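Long-range contacts in TIGR00266 family protein (Pseudomonas aeruginosa, PDB 1YOX), which is of unknown function but belongs to the AIM24 family, named for mitochondrial biogenesis and placed in the cupin clan: residues Leu165-Asn171 and Gly216-Leu222; Glu173-Thr179 and Leu209-Lys215; Gly110-Lys116 and Phe146-Glu152. One frame throughout, in Å; residues are numbered along the deposited sequence.

Contact 1. Residues Leu165-Asn171 and Gly216-Leu222; sequences LIRRQLN and GSGTVWL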
loop_
_atom_site.group_PDB
_atom_site.type_symbol
_atom_site.label_atom_id
_atom_site.label_comp_id
_atom_site.label_asym_id
_atom_site.label_seq_id
_atom_site.Cartn_x
_atom_site.Cartn_y
_atom_site.Cartn_z
ATOM N N LEU C 165 4.467 11.389 2.667
ATOM C CA LEU C 165 5.671 12.201 2.709
ATOM C C LEU C 165 5.510 13.281 3.769
ATOM O O LEU C 165 4.510 14.013 3.793
ATOM C CB LEU C 165 5.921 12.839 1.343
ATOM C CG LEU C 165 7.053 13.840 1.047
ATOM C CD1 LEU C 165 6.623 15.259 1.355
ATOM C CD2 LEU C 165 8.429 13.531 1.685
ATOM N N ILE C 166 6.492 13.359 4.653
ATOM C CA ILE C 166 6.566 14.419 5.637
ATOM C C ILE C 166 7.768 15.272 5.270
ATOM O O ILE C 166 8.906 14.830 5.383
ATOM C CB ILE C 166 6.717 13.882 7.100
ATOM C CG1 ILE C 166 6.073 12.486 7.276
ATOM C CG2 ILE C 166 6.170 14.909 8.113
ATOM C CD1 ILE C 166 4.553 12.468 7.428
ATOM N N ARG C 167 7.502 16.481 4.790
ATOM C CA ARG C 167 8.559 17.415 4.434
ATOM C C ARG C 167 8.800 18.372 5.603
ATOM O O ARG C 167 7.853 18.916 6.174
ATOM C CB ARG C 167 8.201 18.184 3.162
ATOM C CG ARG C 167 9.332 19.026 2.611
ATOM C CD ARG C 167 8.795 20.374 2.173
ATOM N NE ARG C 167 8.733 20.537 0.730
ATOM C CZ ARG C 167 9.513 21.368 0.039
ATOM N NH1 ARG C 167 10.411 22.131 0.664
ATOM N NH2 ARG C 167 9.391 21.446 -1.283
ATOM N N ARG C 168 10.066 18.564 5.955
ATOM C CA ARG C 168 10.423 19.394 7.096
ATOM C C ARG C 168 11.630 20.257 6.799
ATOM O O ARG C 168 12.624 19.782 6.253
ATOM C CB ARG C 168 10.691 18.525 8.332
ATOM C CG ARG C 168 9.413 18.011 8.974
ATOM C CD ARG C 168 9.658 17.217 10.239
ATOM N NE ARG C 168 8.475 17.281 11.099
ATOM C CZ ARG C 168 8.411 17.937 12.260
ATOM N NH1 ARG C 168 9.482 18.570 12.741
ATOM N NH2 ARG C 168 7.270 17.944 12.949
ATOM N N GLN C 169 11.518 21.536 7.150
ATOM C CA GLN C 169 12.643 22.478 7.117
ATOM C C GLN C 169 13.249 22.507 8.513
ATOM O O GLN C 169 12.521 22.609 9.497
ATOM C CB GLN C 169 12.153 23.876 6.741
ATOM C CG GLN C 169 10.919 23.879 5.841
ATOM C CD GLN C 169 11.201 23.352 4.434
ATOM O OE1 GLN C 169 12.323 23.464 3.929
ATOM N NE2 GLN C 169 10.173 22.789 3.793
ATOM N N LEU C 170 14.571 22.421 8.612
ATOM C CA LEU C 170 15.192 22.337 9.930
ATOM C C LEU C 170 15.459 23.651 10.702
ATOM O O LEU C 170 15.009 23.791 11.839
ATOM C CB LEU C 170 16.408 21.397 9.936
ATOM C CG LEU C 170 16.100 19.898 10.061
ATOM C CD1 LEU C 170 17.314 19.177 10.636
ATOM C CD2 LEU C 170 14.868 19.633 10.931
ATOM N N ASN C 171 16.173 24.604 10.105
ATOM C CA ASN C 171 16.514 25.877 10.807
ATOM C C ASN C 171 17.266 25.678 12.144
ATOM O O ASN C 171 16.730 25.987 13.212
ATOM C CB ASN C 171 15.254 26.741 11.053
ATOM C CG ASN C 171 14.578 27.201 9.760
ATOM O OD1 ASN C 171 15.231 27.762 8.868
ATOM N ND2 ASN C 171 13.253 26.987 9.661
ATOM N N GLY C 216 20.934 20.729 11.801
ATOM C CA GLY C 216 21.406 21.800 10.921
ATOM C C GLY C 216 20.360 22.554 10.113
ATOM O O GLY C 216 19.308 22.931 10.615
ATOM N N SER C 217 20.666 22.737 8.833
ATOM C CA SER C 217 19.966 23.667 7.952
ATOM C C SER C 217 18.604 23.270 7.388
ATOM O O SER C 217 17.545 23.588 7.961
ATOM C CB SER C 217 20.865 23.977 6.749
ATOM O OG SER C 217 20.817 22.911 5.813
ATOM N N GLY C 218 18.666 22.577 6.253
ATOM C CA GLY C 218 17.677 22.693 5.203
ATOM C C GLY C 218 16.390 21.927 5.264
ATOM O O GLY C 218 15.596 22.096 6.184
ATOM N N THR C 219 16.167 21.127 4.226
ATOM C CA THR C 219 14.927 20.395 4.052
ATOM C C THR C 219 15.174 18.923 4.292
ATOM O O THR C 219 16.190 18.371 3.886
ATOM C CB THR C 219 14.364 20.598 2.635
ATOM O OG1 THR C 219 14.499 21.979 2.285
ATOM C CG2 THR C 219 12.885 20.224 2.559
ATOM N N VAL C 220 14.250 18.309 5.009
ATOM C CA VAL C 220 14.232 16.874 5.160
ATOM C C VAL C 220 12.965 16.338 4.551
ATOM O O VAL C 220 11.872 16.919 4.723
ATOM C CB VAL C 220 14.248 16.413 6.645
ATOM C CG1 VAL C 220 14.454 14.907 6.704
ATOM C CG2 VAL C 220 15.342 17.108 7.433
ATOM N N TRP C 221 13.112 15.195 3.879
ATOM C CA TRP C 221 11.961 14.435 3.383
ATOM C C TRP C 221 11.848 13.086 4.104
ATOM O O TRP C 221 12.763 12.267 4.067
ATOM C CB TRP C 221 12.050 14.291 1.869
ATOM C CG TRP C 221 12.681 15.514 1.210
ATOM C CD1 TRP C 221 13.948 16.029 1.431
ATOM C CD2 TRP C 221 12.084 16.352 0.249
ATOM N NE1 TRP C 221 14.162 17.142 0.662
ATOM C CE2 TRP C 221 13.034 17.362 -0.082
ATOM C CE3 TRP C 221 10.834 16.366 -0.368
ATOM C CZ2 TRP C 221 12.765 18.366 -0.999
ATOM C CZ3 TRP C 221 10.569 17.363 -1.297
ATOM C CH2 TRP C 221 11.531 18.350 -1.606
ATOM N N LEU C 222 10.717 12.884 4.776
ATOM C CA LEU C 222 10.499 11.692 5.575
ATOM C C LEU C 222 9.290 10.903 5.071
ATOM O O LEU C 222 8.429 11.451 4.409
ATOM C CB LEU C 222 10.295 12.070 7.050
ATOM C CG LEU C 222 11.416 12.854 7.746
ATOM C CD1 LEU C 222 10.956 13.350 9.105
ATOM C CD2 LEU C 222 12.681 12.023 7.858
#
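Arg167 and Trp221 face each other as a non-hydrogen-bonded antiparallel pair, their side chains lying side by side and pointing the same way. With CG of Arg167 anti to the backbone N (chi1 -171°), the chain sets out toward Thr219. CB lies 4.2 Å from Val220 O; CG packs 3.7 Å from Thr219 CG2 and also lies over the indole of Trp221, offset toward its rim; CD keeps to the same threonine methyl. Bends at chi2 and chi3 then turn the end of the chain, bringing NE near Trp221 CZ3. At the tip the two amino groups diverge: NH1 meets Thr219 CG2, while NH2 comes to 3.8 Å from Trp221 CH2. Guanidinium and indole planes are 42° apart, and CH2 sits over one guanidinium face near its rim, so the overlap is partial and tilted. Leu165 CD2 arrives at the indole edge, 3.7 Å from Trp221 CB.

These strands, 165-169 and 219-223, are neighbours at one margin of a six-stranded antiparallel sheet in this cupin-clan fold, and strand 182-185 flanks 219-223 on its other side. Ile166 and Arg168 each exchange two backbone hydrogen bonds with their partners, Leu222 and Val220.

On the face of Ile166, Arg168, Val220 and Leu222, Ile166 CB meets Leu222 CB at 4.0 Å; from the turn, Leu170 CG reaches Val220 CG2 at 3.9 Å. Tyr39 of the second subunit packs on Arg168 and Leu222. Past the strand end, Leu170 N donates to Gly218 O and Asn171 N to Ser217 O, the latter at 2.7 Å.

Contact 2. Residues Glu173-Thr179 and Leu209-Lys215; sequences ETLRVDT and LLLTTLK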
loop_
_atom_site.group_PDB
_atom_site.type_symbol
_atom_site.label_atom_id
_atom_site.label_comp_id
_atom_site.label_asym_id
_atom_site.label_seq_id
_atom_site.Cartn_x
_atom_site.Cartn_y
_atom_site.Cartn_z
ATOM N N GLU C 173 17.892 23.027 14.096
ATOM C CA GLU C 173 17.093 22.243 15.041
ATOM C C GLU C 173 17.634 20.806 15.037
ATOM O O GLU C 173 18.455 20.453 14.172
ATOM C CB GLU C 173 15.596 22.296 14.667
ATOM C CG GLU C 173 14.938 23.651 14.965
ATOM C CD GLU C 173 13.483 23.788 14.462
ATOM O OE1 GLU C 173 12.562 23.219 15.094
ATOM O OE2 GLU C 173 13.254 24.509 13.458
ATOM N N THR C 174 17.216 19.995 16.008
ATOM C CA THR C 174 17.536 18.567 15.976
ATOM C C THR C 174 16.307 17.682 15.748
ATOM O O THR C 174 15.299 17.767 16.468
ATOM C CB THR C 174 18.371 18.101 17.196
ATOM O OG1 THR C 174 19.771 18.212 16.881
ATOM C CG2 THR C 174 18.066 16.645 17.559
ATOM N N LEU C 175 16.389 16.848 14.714
ATOM C CA LEU C 175 15.329 15.895 14.434
ATOM C C LEU C 175 15.877 14.482 14.600
ATOM O O LEU C 175 16.920 14.137 14.042
ATOM C CB LEU C 175 14.724 16.141 13.050
ATOM C CG LEU C 175 13.386 15.467 12.681
ATOM C CD1 LEU C 175 12.275 15.690 13.706
ATOM C CD2 LEU C 175 12.916 15.894 11.305
ATOM N N ARG C 176 15.198 13.695 15.427
ATOM C CA ARG C 176 15.483 12.273 15.555
ATOM C C ARG C 176 14.416 11.486 14.790
ATOM O O ARG C 176 13.207 11.701 14.962
ATOM C CB ARG C 176 15.541 11.840 17.022
ATOM C CG ARG C 176 16.924 12.050 17.722
ATOM C CD ARG C 176 16.790 11.975 19.271
ATOM N NE ARG C 176 15.731 12.879 19.744
ATOM C CZ ARG C 176 14.948 12.654 20.801
ATOM N NH1 ARG C 176 15.090 11.541 21.531
ATOM N NH2 ARG C 176 14.009 13.546 21.125
ATOM N N VAL C 177 14.885 10.587 13.932
ATOM C CA VAL C 177 14.035 9.875 12.996
ATOM C C VAL C 177 14.334 8.375 13.071
ATOM O O VAL C 177 15.506 7.968 12.999
ATOM C CB VAL C 177 14.262 10.425 11.536
ATOM C CG1 VAL C 177 13.620 9.528 10.487
ATOM C CG2 VAL C 177 13.751 11.861 11.387
ATOM N N ASP C 178 13.287 7.553 13.203
ATOM C CA ASP C 178 13.430 6.112 12.916
ATOM C C ASP C 178 14.154 5.928 11.579
ATOM O O ASP C 178 13.790 6.520 10.581
ATOM C CB ASP C 178 12.090 5.374 12.910
ATOM C CG ASP C 178 12.252 3.842 12.769
ATOM O OD1 ASP C 178 13.291 3.279 13.171
ATOM O OD2 ASP C 178 11.328 3.185 12.264
ATOM N N THR C 179 15.212 5.130 11.584
ATOM C CA THR C 179 16.208 5.181 10.517
ATOM C C THR C 179 15.682 4.980 9.092
ATOM O O THR C 179 16.016 5.749 8.202
ATOM C CB THR C 179 17.439 4.326 10.875
ATOM O OG1 THR C 179 18.179 5.019 11.892
ATOM C CG2 THR C 179 18.355 4.097 9.674
ATOM N N LEU C 209 15.976 -0.533 18.209
ATOM C CA LEU C 209 15.686 0.796 17.678
ATOM C C LEU C 209 16.887 1.472 17.008
ATOM O O LEU C 209 17.838 1.881 17.673
ATOM C CB LEU C 209 15.103 1.687 18.775
ATOM C CG LEU C 209 14.587 3.053 18.355
ATOM C CD1 LEU C 209 13.519 2.902 17.284
ATOM C CD2 LEU C 209 14.016 3.776 19.560
ATOM N N LEU C 210 16.823 1.579 15.686
ATOM C CA LEU C 210 17.827 2.299 14.912
ATOM C C LEU C 210 17.410 3.745 14.705
ATOM O O LEU C 210 16.421 4.022 14.029
ATOM C CB LEU C 210 18.069 1.613 13.567
ATOM C CG LEU C 210 18.948 0.344 13.553
ATOM C CD1 LEU C 210 20.242 0.478 14.368
ATOM C CD2 LEU C 210 18.165 -0.898 13.969
ATOM N N LEU C 211 18.167 4.663 15.293
ATOM C CA LEU C 211 17.838 6.082 15.227
ATOM C C LEU C 211 18.789 6.867 14.357
ATOM O O LEU C 211 19.972 6.583 14.332
ATOM C CB LEU C 211 17.828 6.705 16.608
ATOM C CG LEU C 211 16.686 6.317 17.549
ATOM C CD1 LEU C 211 16.545 7.372 18.675
ATOM C CD2 LEU C 211 15.367 6.124 16.787
ATOM N N THR C 212 18.252 7.846 13.636
ATOM C CA THR C 212 19.065 8.766 12.845
ATOM C C THR C 212 18.829 10.187 13.374
ATOM O O THR C 212 17.684 10.657 13.428
ATOM C CB THR C 212 18.783 8.650 11.315
ATOM O OG1 THR C 212 19.251 7.377 10.846
ATOM C CG2 THR C 212 19.487 9.766 10.516
ATOM N N THR C 213 19.914 10.816 13.834
ATOM C CA THR C 213 19.843 12.177 14.333
ATOM C C THR C 213 20.285 13.136 13.254
ATOM O O THR C 213 21.400 13.030 12.727
ATOM C CB THR C 213 20.705 12.380 15.563
ATOM O OG1 THR C 213 20.323 11.433 16.558
ATOM C CG2 THR C 213 20.534 13.795 16.139
ATOM N N LEU C 214 19.379 14.055 12.932
ATOM C CA LEU C 214 19.606 15.115 11.965
ATOM C C LEU C 214 19.809 16.451 12.665
ATOM O O LEU C 214 19.057 16.802 13.571
ATOM C CB LEU C 214 18.412 15.218 11.005
ATOM C CG LEU C 214 18.169 14.024 10.078
ATOM C CD1 LEU C 214 17.034 14.313 9.120
ATOM C CD2 LEU C 214 19.404 13.691 9.303
ATOM N N LYS C 215 20.804 17.220 12.231
ATOM C CA LYS C 215 21.031 18.532 12.851
ATOM C C LYS C 215 21.569 19.556 11.856
ATOM O O LYS C 215 22.542 19.285 11.147
ATOM C CB LYS C 215 21.954 18.398 14.074
ATOM C CG LYS C 215 23.391 17.972 13.752
ATOM C CD LYS C 215 24.143 17.407 14.990
ATOM C CE LYS C 215 23.719 15.950 15.345
ATOM N NZ LYS C 215 23.746 14.971 14.184
HETATM O O HOH W 1 18.266 7.362 8.416
#
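Thr179 and Thr212 meet at the tight end of an antiparallel ladder between strands 173-178 and 210-216, part of a three-stranded sheet within the cupin-clan fold. Their side chains cross at about a right angle, and the hydroxyls OG1 of Thr179 and OG1 of Thr212 are hydrogen-bonded at 2.8 Å, either being a possible donor. Thr179 OG1 is anti to the carbonyl carbon (chi1 -73°), which also places it 2.9 Å from Leu210 O, a weak and unsettled bond. The same carbonyl is held more securely by Thr179 N. Thr179, Thr212 and Val177 are buried, and two backbone hydrogen bonds join Val177 to Thr212.

The face of Thr174, Arg176, Thr213 and Lys215 is partly exposed and meets through fewer contacts. Thr174 OG1 lies 3.6 Å from Lys215 CB, the two side chains side by side, and Thr174 CG2 reaches Thr213 CG2 only at 4.0 Å. Arg176 runs along Thr213, with its CG 3.6 Å from Thr213 OG1, but its guanidinium leaves the pair, and NH2 donates to Ile44 O of the second subunit. Along this edge the backbones of Leu175, Arg176 and Val177 pair antiparallel with a strand of that subunit, carrying the sheet across the interface. Asp178 OD2 has its salt bridge with Arg229. Back at the threonine pair, one water donates to Thr179 O at 2.8 Å and lies 2.6 Å from Thr212 OG1.

Contact 3. Residues Gly110-Lys116 and Phe146-Glu152; sequences GRLFCQK and FILQKLE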
loop_
_atom_site.group_PDB
_atom_site.type_symbol
_atom_site.label_atom_id
_atom_site.label_comp_id
_atom_site.label_asym_id
_atom_site.label_seq_id
_atom_site.Cartn_x
_atom_site.Cartn_y
_atom_site.Cartn_z
ATOM N N GLY C 110 21.881 21.795 -6.411
ATOM C CA GLY C 110 22.474 20.824 -7.328
ATOM C C GLY C 110 22.991 19.583 -6.642
ATOM O O GLY C 110 23.904 18.930 -7.150
ATOM N N ARG C 111 22.412 19.257 -5.482
ATOM C CA ARG C 111 22.748 18.015 -4.773
ATOM C C ARG C 111 21.626 17.524 -3.850
ATOM O O ARG C 111 21.101 18.276 -3.023
ATOM C CB ARG C 111 24.037 18.163 -3.977
ATOM C CG ARG C 111 24.590 16.830 -3.440
ATOM C CD ARG C 111 26.096 16.903 -3.253
ATOM N NE ARG C 111 26.460 17.997 -2.352
ATOM C CZ ARG C 111 27.500 18.809 -2.529
ATOM N NH1 ARG C 111 28.292 18.669 -3.592
ATOM N NH2 ARG C 111 27.737 19.762 -1.638
ATOM N N LEU C 112 21.258 16.256 -3.981
ATOM C CA LEU C 112 20.320 15.707 -3.015
ATOM C C LEU C 112 20.838 14.388 -2.502
ATOM O O LEU C 112 21.494 13.651 -3.224
ATOM C CB LEU C 112 18.891 15.614 -3.583
ATOM C CG LEU C 112 17.720 15.173 -2.681
ATOM C CD1 LEU C 112 17.331 16.191 -1.626
ATOM C CD2 LEU C 112 16.496 14.783 -3.538
ATOM N N PHE C 113 20.585 14.145 -1.221
ATOM C CA PHE C 113 20.866 12.877 -0.582
ATOM C C PHE C 113 19.595 12.053 -0.485
ATOM O O PHE C 113 18.519 12.560 -0.116
ATOM C CB PHE C 113 21.469 13.110 0.798
ATOM C CG PHE C 113 22.813 13.783 0.744
ATOM C CD1 PHE C 113 22.911 15.176 0.795
ATOM C CD2 PHE C 113 23.978 13.030 0.583
ATOM C CE1 PHE C 113 24.178 15.813 0.711
ATOM C CE2 PHE C 113 25.241 13.658 0.511
ATOM C CZ PHE C 113 25.334 15.045 0.581
ATOM N N CYS C 114 19.722 10.773 -0.797
ATOM C CA CYS C 114 18.546 9.971 -1.026
ATOM C C CYS C 114 18.740 8.568 -0.527
ATOM O O CYS C 114 19.705 7.939 -0.912
ATOM C CB CYS C 114 18.303 9.912 -2.536
ATOM S SG CYS C 114 16.692 9.413 -2.883
ATOM N N GLN C 115 17.828 8.062 0.307
ATOM C CA GLN C 115 17.845 6.628 0.630
ATOM C C GLN C 115 17.678 5.827 -0.659
ATOM O O GLN C 115 16.857 6.154 -1.491
ATOM C CB GLN C 115 16.787 6.234 1.665
ATOM C CG GLN C 115 17.102 4.843 2.278
ATOM C CD GLN C 115 15.981 4.218 3.079
ATOM O OE1 GLN C 115 15.146 4.928 3.671
ATOM N NE2 GLN C 115 15.976 2.865 3.148
ATOM N N LYS C 116 18.475 4.792 -0.848
ATOM C CA LYS C 116 18.494 4.117 -2.144
ATOM C C LYS C 116 17.120 3.572 -2.565
ATOM O O LYS C 116 16.740 3.672 -3.741
ATOM C CB LYS C 116 19.598 3.057 -2.213
ATOM C CG LYS C 116 19.569 2.193 -3.482
ATOM C CD LYS C 116 20.574 1.042 -3.404
ATOM C CE LYS C 116 20.114 -0.138 -4.236
ATOM N NZ LYS C 116 18.673 -0.572 -3.858
ATOM N N PHE C 146 21.871 -0.094 5.047
ATOM C CA PHE C 146 21.289 1.231 4.870
ATOM C C PHE C 146 22.208 2.027 3.940
ATOM O O PHE C 146 23.390 2.226 4.235
ATOM C CB PHE C 146 21.091 1.939 6.220
ATOM C CG PHE C 146 20.469 3.305 6.098
ATOM C CD1 PHE C 146 19.110 3.444 5.835
ATOM C CD2 PHE C 146 21.255 4.463 6.205
ATOM C CE1 PHE C 146 18.531 4.716 5.695
ATOM C CE2 PHE C 146 20.686 5.741 6.059
ATOM C CZ PHE C 146 19.319 5.866 5.808
ATOM N N ILE C 147 21.647 2.463 2.809
ATOM C CA ILE C 147 22.411 3.124 1.746
ATOM C C ILE C 147 21.832 4.516 1.412
ATOM O O ILE C 147 20.641 4.654 1.086
ATOM C CB ILE C 147 22.494 2.212 0.499
ATOM C CG1 ILE C 147 23.068 0.835 0.900
ATOM C CG2 ILE C 147 23.287 2.888 -0.639
ATOM C CD1 ILE C 147 22.815 -0.315 -0.108
ATOM N N LEU C 148 22.671 5.539 1.576
ATOM C CA LEU C 148 22.374 6.898 1.116
ATOM C C LEU C 148 23.122 7.195 -0.156
ATOM O O LEU C 148 24.334 7.076 -0.195
ATOM C CB LEU C 148 22.772 7.951 2.132
ATOM C CG LEU C 148 21.732 8.394 3.128
ATOM C CD1 LEU C 148 22.351 9.497 3.979
ATOM C CD2 LEU C 148 20.486 8.889 2.423
ATOM N N GLN C 149 22.375 7.560 -1.193
ATOM C CA GLN C 149 22.941 7.985 -2.454
ATOM C C GLN C 149 23.102 9.510 -2.521
ATOM O O GLN C 149 22.419 10.237 -1.796
ATOM C CB GLN C 149 22.060 7.493 -3.593
ATOM C CG GLN C 149 22.070 5.993 -3.699
ATOM C CD GLN C 149 21.244 5.517 -4.831
ATOM O OE1 GLN C 149 20.043 5.842 -4.934
ATOM N NE2 GLN C 149 21.862 4.748 -5.714
ATOM N N LYS C 150 24.032 9.975 -3.356
ATOM C CA LYS C 150 24.086 11.408 -3.704
ATOM C C LYS C 150 23.724 11.612 -5.163
ATOM O O LYS C 150 24.261 10.963 -6.056
ATOM C CB LYS C 150 25.427 12.096 -3.348
ATOM C CG LYS C 150 26.689 11.458 -3.901
ATOM C CD LYS C 150 27.928 12.383 -3.689
ATOM C CE LYS C 150 29.235 11.684 -4.141
ATOM N NZ LYS C 150 30.485 12.254 -3.527
ATOM N N LEU C 151 22.777 12.511 -5.362
ATOM C CA LEU C 151 22.288 12.868 -6.679
ATOM C C LEU C 151 22.746 14.312 -6.898
ATOM O O LEU C 151 22.369 15.217 -6.135
ATOM C CB LEU C 151 20.758 12.765 -6.743
ATOM C CG LEU C 151 20.069 11.585 -6.028
ATOM C CD1 LEU C 151 18.560 11.737 -6.006
ATOM C CD2 LEU C 151 20.464 10.249 -6.647
ATOM N N GLU C 152 23.580 14.521 -7.910
ATOM C CA GLU C 152 24.011 15.886 -8.238
ATOM C C GLU C 152 23.852 16.264 -9.726
ATOM O O GLU C 152 23.914 15.422 -10.614
ATOM C CB GLU C 152 25.428 16.189 -7.667
ATOM C CG GLU C 152 26.444 15.045 -7.752
ATOM C CD GLU C 152 27.544 15.108 -6.689
ATOM O OE1 GLU C 152 27.411 15.838 -5.677
ATOM O OE2 GLU C 152 28.570 14.409 -6.868
#
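Leu151, Gln149 and Lys116 lose the most surface where strands 111-115 and 146-152 form a regular antiparallel pair. Leu151 shares a face with Leu112, Cys114 and Gln149. CG lies beside its backbone N (chi1 -40°), and the branch CD1 reaches across to Cys114 CB at 3.9 Å, with Leu112 CD2 farther off at 4.4 Å. Two backbone hydrogen bonds tie Leu151 to Leu112.

Gln149 has an extended side chain that crosses Lys116 obliquely. Its OE1 comes 3.6 Å from Lys116 CA, a non-bonded approach that buries this oxygen without any polar partner in the model. Lys116 in turn sets CB 4.0 Å from Ile147 CG2, and its N donates to Ile147 O, the last cross-strand bond at this end.

On the reverse face Arg111 and Glu152 run side by side; Glu152 OE1 lies at the guanidinium edge, making a long salt bridge of 3.6 Å to Arg111 NH1, while Arg111 NH2 is bridged to Asp187.

Strands 127-134 and 182-185 flank the pair within the sheet. Val157 and Val159 of strand 156-162 pack against Leu112, Cys114 and Leu151, and Phe119 meets Gln149 and Leu151, a sheet-on-sheet packing consistent with the cupin clan.

Contacts 1 and 3 belong to the same six-stranded sheet, contact 1 at its margin. Contact 3 is the most central, its centre about 8 Å from the centre of the chain, against about 15 Å for that of contact 1 and 18 Å for that of contact 2; its Leu112, Cys114 and Leu151 pack on the neighbouring sheet, with a long Arg111-Glu152 bridge on the reverse face. Contact 2 lies on a separate sheet, yet each of its strands is next in the chain to one of contact 1, 173-178 after 165-169 and 210-216 before 219-223; leucine and valine side chains join the two. Contacts 1 and 2 both meet the second subunit, whereas contact 3 touches no other chain. Paired threonine hydroxyls mark contact 2, an arginine-indole overlap contact 1.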